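Local coordinates for methylaspartate ammonia-lyase (Citrobacter amalonaticus, PDB 1KKO), which catalyses the reversible, magnesium-dependent anti elimination of ammonia from L-threo-3-methylaspartate to give mesaconate, at residues Asp140-Ala143 and Gly147-Lys150; Asp156-Pro161 and Ala344-Asn349; His339-Ala344 and Val372-Ala377. All coordinates share one frame; numbering follows the deposited sequence.

Interaction 1: Asp140-Ala143 and Gly147-Lys150; sequences DATA and GRLK
Lys150 folds back over the last turns of helix 128-146 to reach Asp140, across a tight helix-to-helix turn in the N-terminal part of this enolase-superfamily enzyme. Gly147, the first residue after helix 128-146, has positive phi, a conformation glycine adopts with little strain, and Leu149 is the N-cap of helix 150-157. Arg148 N donates to Ala143 O (3.1 Å, 157° at the hydrogen), tying the turn to the helix end.

Along Lys150, CB packs on His373 of helix 365-378. CG then lies 3.9 Å from Ala143 CB, a small methyl that lets the chain pass close to the helix, and CD follows at 3.4 Å from Asp140 OD1. Bends at chi3 (-73°) and chi4 curl CE and NZ round the same oxygen, where NZ closes a salt bridge of 2.9 Å to Asp140 OD1, approaching from above the carboxylate plane. The other oxygen, OD2, accepts from the backbone N of Val66, so the two bonds together should limit rotation of the carboxylate.

Arg148 runs alongside Thr142, pointing the same way, its NH2 3.5 Å from Thr142 CG2. A long, multi-donor side chain suits this place: NE bonds Ser146 OG, NH1 pairs with Asp156, and NH2 gives an in-plane bond of 3.0 Å to a water that also lies 2.8 Å from Thr142 O, to which it can donate.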
ATOM      1  N   ASP A 140      18.693  -0.258  -9.342  1.00 10.51           N
ATOM      2  CA  ASP A 140      18.914   0.359  -8.051  1.00 10.99           C
ATOM      3  C   ASP A 140      20.393   0.241  -7.664  1.00 10.70           C
ATOM      4  O   ASP A 140      20.941   1.170  -7.058  1.00 11.26           O
ATOM      5  CB  ASP A 140      18.018  -0.312  -7.000  1.00 10.46           C
ATOM      6  CG  ASP A 140      17.766   0.545  -5.783  1.00 11.76           C
ATOM      7  OD1 ASP A 140      17.598   1.787  -5.917  1.00 12.00           O
ATOM      8  OD2 ASP A 140      17.656  -0.013  -4.669  1.00 11.95           O
ATOM      9  N   ALA A 141      21.031  -0.884  -7.999  1.00 11.09           N
ATOM     10  CA  ALA A 141      22.459  -1.073  -7.699  1.00 11.63           C
ATOM     11  C   ALA A 141      23.338  -0.056  -8.435  1.00 11.88           C
ATOM     12  O   ALA A 141      24.204   0.565  -7.842  1.00 12.49           O
ATOM     13  CB  ALA A 141      22.891  -2.467  -8.017  1.00 11.79           C
ATOM     14  N   THR A 142      23.086   0.131  -9.722  1.00 12.07           N
ATOM     15  CA  THR A 142      23.851   1.096 -10.498  1.00 12.80           C
ATOM     16  C   THR A 142      23.668   2.487  -9.920  1.00 12.78           C
ATOM     17  O   THR A 142      24.627   3.261  -9.790  1.00 13.64           O
ATOM     18  CB  THR A 142      23.420   1.019 -11.959  1.00 13.19           C
ATOM     19  OG1 THR A 142      23.748  -0.276 -12.469  1.00 13.49           O
ATOM     20  CG2 THR A 142      24.189   2.022 -12.827  1.00 14.17           C
ATOM     21  N   ALA A 143      22.443   2.807  -9.522  1.00 12.76           N
ATOM     22  CA  ALA A 143      22.158   4.078  -8.883  1.00 13.00           C
ATOM     23  C   ALA A 143      22.952   4.265  -7.582  1.00 13.23           C
ATOM     24  O   ALA A 143      23.680   5.246  -7.410  1.00 13.75           O
ATOM     25  CB  ALA A 143      20.670   4.198  -8.610  1.00 12.75           C
ATOM     26  N   GLY A 147      25.916   7.359  -6.812  1.00 18.65           N
ATOM     27  CA  GLY A 147      25.328   8.590  -6.324  1.00 18.74           C
ATOM     28  C   GLY A 147      24.270   9.178  -7.237  1.00 18.52           C
ATOM     29  O   GLY A 147      24.053  10.395  -7.249  1.00 20.46           O
ATOM     30  N   ARG A 148      23.612   8.319  -8.009  1.00 16.56           N
ATOM     31  CA  ARG A 148      22.547   8.768  -8.885  1.00 15.17           C
ATOM     32  C   ARG A 148      21.219   8.199  -8.443  1.00 14.70           C
ATOM     33  O   ARG A 148      21.179   7.199  -7.757  1.00 14.99           O
ATOM     34  CB  ARG A 148      22.796   8.299 -10.317  1.00 14.80           C
ATOM     35  CG  ARG A 148      23.911   9.043 -11.036  1.00 14.48           C
ATOM     36  CD  ARG A 148      24.142   8.542 -12.451  1.00 15.14           C
ATOM     37  NE  ARG A 148      24.721   7.210 -12.451  1.00 14.34           N
ATOM     38  CZ  ARG A 148      24.916   6.462 -13.533  1.00 14.60           C
ATOM     39  NH1 ARG A 148      24.566   6.925 -14.724  1.00 16.47           N
ATOM     40  NH2 ARG A 148      25.473   5.273 -13.442  1.00 15.20           N
ATOM     41  N   LEU A 149      20.145   8.853  -8.851  1.00 13.25           N
ATOM     42  CA  LEU A 149      18.822   8.283  -8.669  1.00 12.93           C
ATOM     43  C   LEU A 149      18.595   7.277  -9.788  1.00 12.35           C
ATOM     44  O   LEU A 149      19.198   7.375 -10.854  1.00 12.63           O
ATOM     45  CB  LEU A 149      17.759   9.360  -8.768  1.00 13.61           C
ATOM     46  CG  LEU A 149      17.992  10.581  -7.885  1.00 15.50           C
ATOM     47  CD1 LEU A 149      16.819  11.522  -7.977  1.00 16.06           C
ATOM     48  CD2 LEU A 149      18.255  10.178  -6.447  1.00 17.25           C
ATOM     49  N   LYS A 150      17.704   6.321  -9.575  1.00 11.57           N
ATOM     50  CA  LYS A 150      17.395   5.363 -10.626  1.00 11.27           C
ATOM     51  C   LYS A 150      16.968   6.077 -11.913  1.00 11.76           C
ATOM     52  O   LYS A 150      17.382   5.684 -13.000  1.00 11.71           O
ATOM     53  CB  LYS A 150      16.325   4.390 -10.159  1.00 11.12           C
ATOM     54  CG  LYS A 150      16.850   3.358  -9.153  1.00 11.34           C
ATOM     55  CD  LYS A 150      15.762   2.367  -8.727  1.00 11.61           C
ATOM     56  CE  LYS A 150      14.716   2.979  -7.802  1.00 12.18           C
ATOM     57  NZ  LYS A 150      15.301   3.447  -6.521  1.00 12.61           N
TER
HETATM   58  O   HOH W   1      26.873   3.360 -11.531  1.00 29.94           O

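Interaction 2: Asp156-Pro161 and Ala344-Asn349; sequences DEWQLP and AVLYCN
Leu346 projects from helix 339-351 toward the turn after helix 150-157, and its CD1 methyl is the point at which Trp158 and Leu160 both meet it. Leu346 comes slantwise at the indole, its CD1 3.6 Å from CD1 of Trp158, on the pyrrole part of the ring. Leu160 approaches differently, tip to tip, with its CD2 3.9 Å from Leu346 CD1. An extended chain, chi2 of Leu346 being -172°, carries that methyl well out from the helix, and leucine and tryptophan together bridge backbones whose nearest CA atoms, those of Trp158 and Leu346, are 9.6 Å apart. Trp158 suits its place doubly, since its carbon CD1 packs while NE1 donates to OD1 of Asp343, about one turn before Leu346 on helix 339-351. Between the two apolar residues the chain turns out of the helix at Gln159, whose positive phi belongs to a Schellman motif ending helix 150-157; the turn brings both side chains to the same partner.

This is a small surface contact on the outward side of helix 339-351. Elsewhere on that helix, Val345 and Cys348 pack on strands 327-330 and 354-357, and Tyr347 lies against helix 313-321.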
ATOM      1  N   ASP A 156      20.796   8.632 -18.303  1.00 14.57           N
ATOM      2  CA  ASP A 156      22.179   8.558 -18.764  1.00 15.21           C
ATOM      3  C   ASP A 156      22.386   7.446 -19.790  1.00 15.52           C
ATOM      4  O   ASP A 156      22.985   7.681 -20.844  1.00 16.34           O
ATOM      5  CB  ASP A 156      23.128   8.332 -17.589  1.00 15.46           C
ATOM      6  CG  ASP A 156      23.324   9.564 -16.736  1.00 16.76           C
ATOM      7  OD1 ASP A 156      22.978  10.687 -17.164  1.00 19.26           O
ATOM      8  OD2 ASP A 156      23.841   9.488 -15.602  1.00 18.11           O
ATOM      9  N   GLU A 157      21.909   6.237 -19.511  1.00 15.61           N
ATOM     10  CA  GLU A 157      22.172   5.101 -20.390  1.00 15.85           C
ATOM     11  C   GLU A 157      21.349   5.101 -21.670  1.00 16.50           C
ATOM     12  O   GLU A 157      21.750   4.486 -22.652  1.00 17.49           O
ATOM     13  CB  GLU A 157      22.027   3.784 -19.625  1.00 15.76           C
ATOM     14  CG  GLU A 157      23.045   3.690 -18.499  1.00 15.61           C
ATOM     15  CD  GLU A 157      23.299   2.287 -17.980  1.00 15.66           C
ATOM     16  OE1 GLU A 157      22.953   1.308 -18.666  1.00 16.89           O
ATOM     17  OE2 GLU A 157      23.861   2.162 -16.871  1.00 15.66           O
ATOM     18  N   TRP A 158      20.216   5.783 -21.669  1.00 16.17           N
ATOM     19  CA  TRP A 158      19.393   5.907 -22.870  1.00 16.86           C
ATOM     20  C   TRP A 158      19.573   7.283 -23.490  1.00 18.22           C
ATOM     21  O   TRP A 158      18.922   7.606 -24.480  1.00 19.04           O
ATOM     22  CB  TRP A 158      17.914   5.693 -22.554  1.00 16.17           C
ATOM     23  CG  TRP A 158      17.477   4.286 -22.608  1.00 14.74           C
ATOM     24  CD1 TRP A 158      16.838   3.675 -23.640  1.00 13.85           C
ATOM     25  CD2 TRP A 158      17.627   3.298 -21.582  1.00 13.31           C
ATOM     26  NE1 TRP A 158      16.567   2.368 -23.318  1.00 13.48           N
ATOM     27  CE2 TRP A 158      17.043   2.111 -22.061  1.00 12.95           C
ATOM     28  CE3 TRP A 158      18.178   3.300 -20.297  1.00 13.08           C
ATOM     29  CZ2 TRP A 158      17.009   0.941 -21.310  1.00 13.26           C
ATOM     30  CZ3 TRP A 158      18.143   2.133 -19.553  1.00 13.63           C
ATOM     31  CH2 TRP A 158      17.561   0.978 -20.057  1.00 13.41           C
ATOM     32  N   GLN A 159      20.447   8.091 -22.904  1.00 18.98           N
ATOM     33  CA  GLN A 159      20.716   9.426 -23.435  1.00 20.14           C
ATOM     34  C   GLN A 159      19.413  10.212 -23.575  1.00 19.33           C
ATOM     35  O   GLN A 159      19.037  10.631 -24.680  1.00 20.42           O
ATOM     36  CB  GLN A 159      21.455   9.328 -24.780  1.00 21.39           C
ATOM     37  CG  GLN A 159      22.843   8.721 -24.656  1.00 25.04           C
ATOM     38  CD  GLN A 159      23.571   8.556 -25.982  1.00 29.32           C
ATOM     39  OE1 GLN A 159      24.689   8.049 -26.012  1.00 32.51           O
ATOM     40  NE2 GLN A 159      22.947   8.986 -27.075  1.00 31.94           N
ATOM     41  N   LEU A 160      18.716  10.384 -22.445  1.00 19.12           N
ATOM     42  CA  LEU A 160      17.445  11.092 -22.376  1.00 18.85           C
ATOM     43  C   LEU A 160      17.626  12.372 -21.570  1.00 20.05           C
ATOM     44  O   LEU A 160      18.456  12.421 -20.675  1.00 19.84           O
ATOM     45  CB  LEU A 160      16.377  10.219 -21.707  1.00 18.46           C
ATOM     46  CG  LEU A 160      16.281   8.783 -22.213  1.00 18.45           C
ATOM     47  CD1 LEU A 160      15.207   8.028 -21.427  1.00 17.57           C
ATOM     48  CD2 LEU A 160      15.954   8.719 -23.676  1.00 18.56           C
ATOM     49  N   PRO A 161      16.844  13.404 -21.860  1.00 20.79           N
ATOM     50  CA  PRO A 161      17.075  14.712 -21.245  1.00 21.89           C
ATOM     51  C   PRO A 161      16.769  14.798 -19.766  1.00 22.58           C
ATOM     52  O   PRO A 161      17.380  15.643 -19.120  1.00 23.85           O
ATOM     53  CB  PRO A 161      16.117  15.616 -22.017  1.00 21.88           C
ATOM     54  CG  PRO A 161      15.023  14.706 -22.350  1.00 22.54           C
ATOM     55  CD  PRO A 161      15.707  13.452 -22.799  1.00 21.38           C
ATOM     56  N   ALA A 344      10.150   0.165 -24.756  1.00 11.03           N
ATOM     57  CA  ALA A 344       8.775   0.161 -25.237  1.00 11.16           C
ATOM     58  C   ALA A 344       8.158   1.563 -25.215  1.00 11.10           C
ATOM     59  O   ALA A 344       7.515   1.980 -26.176  1.00 11.65           O
ATOM     60  CB  ALA A 344       7.936  -0.783 -24.421  1.00 11.33           C
ATOM     61  N   VAL A 345       8.348   2.291 -24.118  1.00 11.01           N
ATOM     62  CA  VAL A 345       7.788   3.625 -24.017  1.00 11.23           C
ATOM     63  C   VAL A 345       8.400   4.529 -25.099  1.00 11.35           C
ATOM     64  O   VAL A 345       7.689   5.280 -25.774  1.00 11.54           O
ATOM     65  CB  VAL A 345       8.024   4.226 -22.615  1.00 11.06           C
ATOM     66  CG1 VAL A 345       7.655   5.679 -22.607  1.00 11.57           C
ATOM     67  CG2 VAL A 345       7.230   3.474 -21.557  1.00 10.79           C
ATOM     68  N   LEU A 346       9.712   4.476 -25.247  1.00 11.72           N
ATOM     69  CA  LEU A 346      10.392   5.284 -26.266  1.00 12.01           C
ATOM     70  C   LEU A 346       9.924   4.903 -27.669  1.00 11.83           C
ATOM     71  O   LEU A 346       9.774   5.781 -28.522  1.00 12.50           O
ATOM     72  CB  LEU A 346      11.912   5.128 -26.163  1.00 12.25           C
ATOM     73  CG  LEU A 346      12.562   5.606 -24.858  1.00 15.64           C
ATOM     74  CD1 LEU A 346      14.065   5.586 -24.935  1.00 15.78           C
ATOM     75  CD2 LEU A 346      12.090   6.970 -24.420  1.00 17.25           C
ATOM     76  N   TYR A 347       9.684   3.622 -27.924  1.00 11.59           N
ATOM     77  CA  TYR A 347       9.233   3.188 -29.243  1.00 11.51           C
ATOM     78  C   TYR A 347       7.853   3.763 -29.516  1.00 11.46           C
ATOM     79  O   TYR A 347       7.581   4.287 -30.607  1.00 12.18           O
ATOM     80  CB  TYR A 347       9.210   1.652 -29.347  1.00 11.98           C
ATOM     81  CG  TYR A 347       9.028   1.185 -30.765  1.00 12.13           C
ATOM     82  CD1 TYR A 347      10.122   0.954 -31.571  1.00 12.75           C
ATOM     83  CD2 TYR A 347       7.774   0.993 -31.297  1.00 11.96           C
ATOM     84  CE1 TYR A 347       9.976   0.537 -32.878  1.00 13.93           C
ATOM     85  CE2 TYR A 347       7.610   0.607 -32.604  1.00 12.92           C
ATOM     86  CZ  TYR A 347       8.715   0.371 -33.389  1.00 12.79           C
ATOM     87  OH  TYR A 347       8.550  -0.037 -34.695  1.00 14.72           O
ATOM     88  N   CYS A 348       6.967   3.679 -28.531  1.00 11.52           N
ATOM     89  CA  CYS A 348       5.632   4.245 -28.670  1.00 11.80           C
ATOM     90  C   CYS A 348       5.721   5.732 -28.948  1.00 11.85           C
ATOM     91  O   CYS A 348       5.101   6.239 -29.890  1.00 12.47           O
ATOM     92  CB  CYS A 348       4.808   4.026 -27.401  1.00 11.95           C
ATOM     93  SG  CYS A 348       4.284   2.316 -27.143  1.00 13.52           S
ATOM     94  N   ASN A 349       6.487   6.440 -28.123  1.00 12.16           N
ATOM     95  CA  ASN A 349       6.597   7.890 -28.260  1.00 12.42           C
ATOM     96  C   ASN A 349       7.122   8.306 -29.633  1.00 12.72           C
ATOM     97  O   ASN A 349       6.634   9.263 -30.217  1.00 12.26           O
ATOM     98  CB  ASN A 349       7.475   8.488 -27.152  1.00 12.79           C
ATOM     99  CG  ASN A 349       6.825   8.417 -25.777  1.00 15.25           C
ATOM    100  OD1 ASN A 349       5.676   8.042 -25.661  1.00 17.62           O
ATOM    101  ND2 ASN A 349       7.566   8.808 -24.742  1.00 15.90           N
TER

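Interaction 3: His339-Ala344 and Val372-Ala377; sequences HNIVDA and VHVALA
Helices 339-351 and 365-378 come closest within these segments at Val342 and Val374, whose CA atoms stand 6.5 Å apart. They are consecutive outer helices of the TIM barrel: the first links parallel strands 327-330 and 354-357, the second leads from 354-357 to 382-384, so the contact joins neighbouring helices of the barrel's outer layer.

One methyl does most of the work. CG1 of Val374 lies anti to the backbone N (chi1 168°), a setting that directs it at the facing helix, where it meets two neighbouring residues. It comes to 3.7 Å from CG2 of Ile341, and 4.0 Å from CB of the same residue, the two side chains crossing at about a right angle. Against Val342 the crossing is oblique. Beta-branched residues suit such a near approach: they carry methyls right beside the backbone, and their bulk fills the seam without long, flexible chains. Ala377, one turn after Val374, also turns its small side chain to this side, where it touches Val154 and Cys155 of helix 150-157.

The pairing lies near the catalytic centre without forming part of it. Ile341 packs on Thr332, and its side chain is about 9 Å from that of Lys331, the proton acceptor, and about 10 Å from that of Gln329, which binds the substrate. Val342 also touches Trp158 and Val154, while its CG2, anti to the carbonyl carbon, is the branch that rests 3.9 Å from CG1 of Val374.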
ATOM      1  N   HIS A 339      14.378  -2.620 -18.471  1.00 10.94           N
ATOM      2  CA  HIS A 339      14.943  -1.911 -19.616  1.00 11.15           C
ATOM      3  C   HIS A 339      13.984  -2.034 -20.805  1.00 10.83           C
ATOM      4  O   HIS A 339      13.912  -1.137 -21.645  1.00 11.81           O
ATOM      5  CB  HIS A 339      16.315  -2.438 -19.990  1.00 11.30           C
ATOM      6  CG  HIS A 339      16.343  -3.883 -20.344  1.00 12.03           C
ATOM      7  ND1 HIS A 339      15.888  -4.873 -19.501  1.00 12.60           N
ATOM      8  CD2 HIS A 339      16.799  -4.511 -21.454  1.00 13.09           C
ATOM      9  CE1 HIS A 339      16.058  -6.049 -20.077  1.00 13.63           C
ATOM     10  NE2 HIS A 339      16.607  -5.857 -21.265  1.00 14.15           N
ATOM     11  N   ASN A 340      13.228  -3.126 -20.872  1.00 11.08           N
ATOM     12  CA  ASN A 340      12.247  -3.321 -21.931  1.00 11.23           C
ATOM     13  C   ASN A 340      11.113  -2.308 -21.810  1.00 10.82           C
ATOM     14  O   ASN A 340      10.505  -1.931 -22.808  1.00 11.39           O
ATOM     15  CB  ASN A 340      11.680  -4.740 -21.926  1.00 11.41           C
ATOM     16  CG  ASN A 340      12.712  -5.794 -22.238  1.00 11.68           C
ATOM     17  OD1 ASN A 340      12.798  -6.831 -21.559  1.00 14.48           O
ATOM     18  ND2 ASN A 340      13.497  -5.551 -23.257  1.00 12.55           N
ATOM     19  N   ILE A 341      10.775  -1.887 -20.591  1.00 10.67           N
ATOM     20  CA  ILE A 341       9.757  -0.855 -20.431  1.00 10.80           C
ATOM     21  C   ILE A 341      10.250   0.447 -21.053  1.00 10.78           C
ATOM     22  O   ILE A 341       9.496   1.137 -21.750  1.00 11.08           O
ATOM     23  CB  ILE A 341       9.422  -0.572 -18.954  1.00 10.68           C
ATOM     24  CG1 ILE A 341       8.956  -1.813 -18.214  1.00 11.20           C
ATOM     25  CG2 ILE A 341       8.363   0.521 -18.861  1.00 11.01           C
ATOM     26  CD1 ILE A 341       8.998  -1.615 -16.702  1.00 12.16           C
ATOM     27  N   VAL A 342      11.491   0.814 -20.753  1.00 10.71           N
ATOM     28  CA  VAL A 342      12.050   2.044 -21.290  1.00 11.29           C
ATOM     29  C   VAL A 342      12.011   1.982 -22.817  1.00 11.31           C
ATOM     30  O   VAL A 342      11.545   2.908 -23.470  1.00 11.72           O
ATOM     31  CB  VAL A 342      13.498   2.290 -20.815  1.00 11.84           C
ATOM     32  CG1 VAL A 342      14.006   3.610 -21.353  1.00 12.25           C
ATOM     33  CG2 VAL A 342      13.600   2.275 -19.279  1.00 11.67           C
ATOM     34  N   ASP A 343      12.489   0.888 -23.383  1.00 11.52           N
ATOM     35  CA  ASP A 343      12.508   0.778 -24.841  1.00 11.77           C
ATOM     36  C   ASP A 343      11.101   0.814 -25.417  1.00 11.60           C
ATOM     37  O   ASP A 343      10.872   1.420 -26.459  1.00 11.97           O
ATOM     38  CB  ASP A 343      13.218  -0.504 -25.261  1.00 12.36           C
ATOM     39  CG  ASP A 343      14.713  -0.431 -25.073  1.00 13.37           C
ATOM     40  OD1 ASP A 343      15.284   0.681 -25.109  1.00 15.02           O
ATOM     41  OD2 ASP A 343      15.385  -1.458 -24.906  1.00 16.00           O
ATOM     42  N   ALA A 344      10.150   0.165 -24.756  1.00 11.03           N
ATOM     43  CA  ALA A 344       8.775   0.161 -25.237  1.00 11.16           C
ATOM     44  C   ALA A 344       8.158   1.563 -25.215  1.00 11.10           C
ATOM     45  O   ALA A 344       7.515   1.980 -26.176  1.00 11.65           O
ATOM     46  CB  ALA A 344       7.936  -0.783 -24.421  1.00 11.33           C
ATOM     47  N   VAL A 372       8.203   4.189 -11.012  1.00 10.22           N
ATOM     48  CA  VAL A 372       8.123   5.638 -11.050  1.00 10.46           C
ATOM     49  C   VAL A 372       9.369   6.243 -11.700  1.00 10.35           C
ATOM     50  O   VAL A 372       9.288   7.189 -12.491  1.00 10.73           O
ATOM     51  CB  VAL A 372       7.917   6.228  -9.638  1.00 10.61           C
ATOM     52  CG1 VAL A 372       8.088   7.742  -9.639  1.00 11.61           C
ATOM     53  CG2 VAL A 372       6.538   5.863  -9.128  1.00 11.32           C
ATOM     54  N   HIS A 373      10.532   5.688 -11.378  1.00 10.35           N
ATOM     55  CA  HIS A 373      11.776   6.189 -11.951  1.00 10.68           C
ATOM     56  C   HIS A 373      11.872   5.906 -13.437  1.00 11.05           C
ATOM     57  O   HIS A 373      12.328   6.749 -14.204  1.00 11.51           O
ATOM     58  CB  HIS A 373      12.967   5.626 -11.201  1.00 10.51           C
ATOM     59  CG  HIS A 373      13.099   6.193  -9.826  1.00 10.11           C
ATOM     60  ND1 HIS A 373      14.039   7.150  -9.498  1.00 11.61           N
ATOM     61  CD2 HIS A 373      12.362   5.980  -8.709  1.00 11.25           C
ATOM     62  CE1 HIS A 373      13.874   7.490  -8.231  1.00 10.95           C
ATOM     63  NE2 HIS A 373      12.873   6.786  -7.728  1.00 11.28           N
ATOM     64  N   VAL A 374      11.441   4.726 -13.847  1.00 11.11           N
ATOM     65  CA  VAL A 374      11.395   4.404 -15.253  1.00 11.68           C
ATOM     66  C   VAL A 374      10.519   5.403 -15.992  1.00 11.13           C
ATOM     67  O   VAL A 374      10.914   5.906 -17.041  1.00 11.79           O
ATOM     68  CB  VAL A 374      10.897   2.984 -15.435  1.00 11.71           C
ATOM     69  CG1 VAL A 374      10.551   2.701 -16.888  1.00 12.55           C
ATOM     70  CG2 VAL A 374      11.949   1.997 -14.905  1.00 12.78           C
ATOM     71  N   ALA A 375       9.360   5.739 -15.433  1.00 11.16           N
ATOM     72  CA  ALA A 375       8.424   6.644 -16.083  1.00 11.37           C
ATOM     73  C   ALA A 375       8.949   8.062 -16.147  1.00 11.33           C
ATOM     74  O   ALA A 375       8.808   8.750 -17.160  1.00 11.65           O
ATOM     75  CB  ALA A 375       7.085   6.609 -15.372  1.00 10.80           C
ATOM     76  N   LEU A 376       9.550   8.537 -15.071  1.00 11.62           N
ATOM     77  CA  LEU A 376      10.046   9.902 -15.050  1.00 12.33           C
ATOM     78  C   LEU A 376      11.105  10.110 -16.112  1.00 12.37           C
ATOM     79  O   LEU A 376      11.230  11.212 -16.650  1.00 13.69           O
ATOM     80  CB  LEU A 376      10.596  10.260 -13.678  1.00 11.87           C
ATOM     81  CG  LEU A 376       9.539  10.567 -12.621  1.00 12.53           C
ATOM     82  CD1 LEU A 376      10.200  10.741 -11.270  1.00 12.88           C
ATOM     83  CD2 LEU A 376       8.740  11.819 -12.999  1.00 13.18           C
ATOM     84  N   ALA A 377      11.853   9.060 -16.413  1.00 12.17           N
ATOM     85  CA  ALA A 377      12.876   9.119 -17.447  1.00 12.61           C
ATOM     86  C   ALA A 377      12.297   8.966 -18.853  1.00 12.90           C
ATOM     87  O   ALA A 377      12.597   9.758 -19.737  1.00 14.02           O
ATOM     88  CB  ALA A 377      13.920   8.055 -17.217  1.00 13.17           C
TER

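Burial and chemistry change together across the three contacts. Interaction 3 is buried and wholly aliphatic, interaction 2 a small apolar patch at the surface, and interaction 1, partly buried, mixes a backbone hydrogen bond, a salt bridge and a water. Interactions 2 and 3 share helix 339-351 and sit about 7 Å apart, centre to centre; Trp158 joins them, touching both His339 and Val342. Arg148 and Lys150 carry interaction 1 to its neighbours, the first toward interaction 2 and the second toward interaction 3. Helix 150-157 thus lies between the turn of interaction 1 and the barrel helices of the other two.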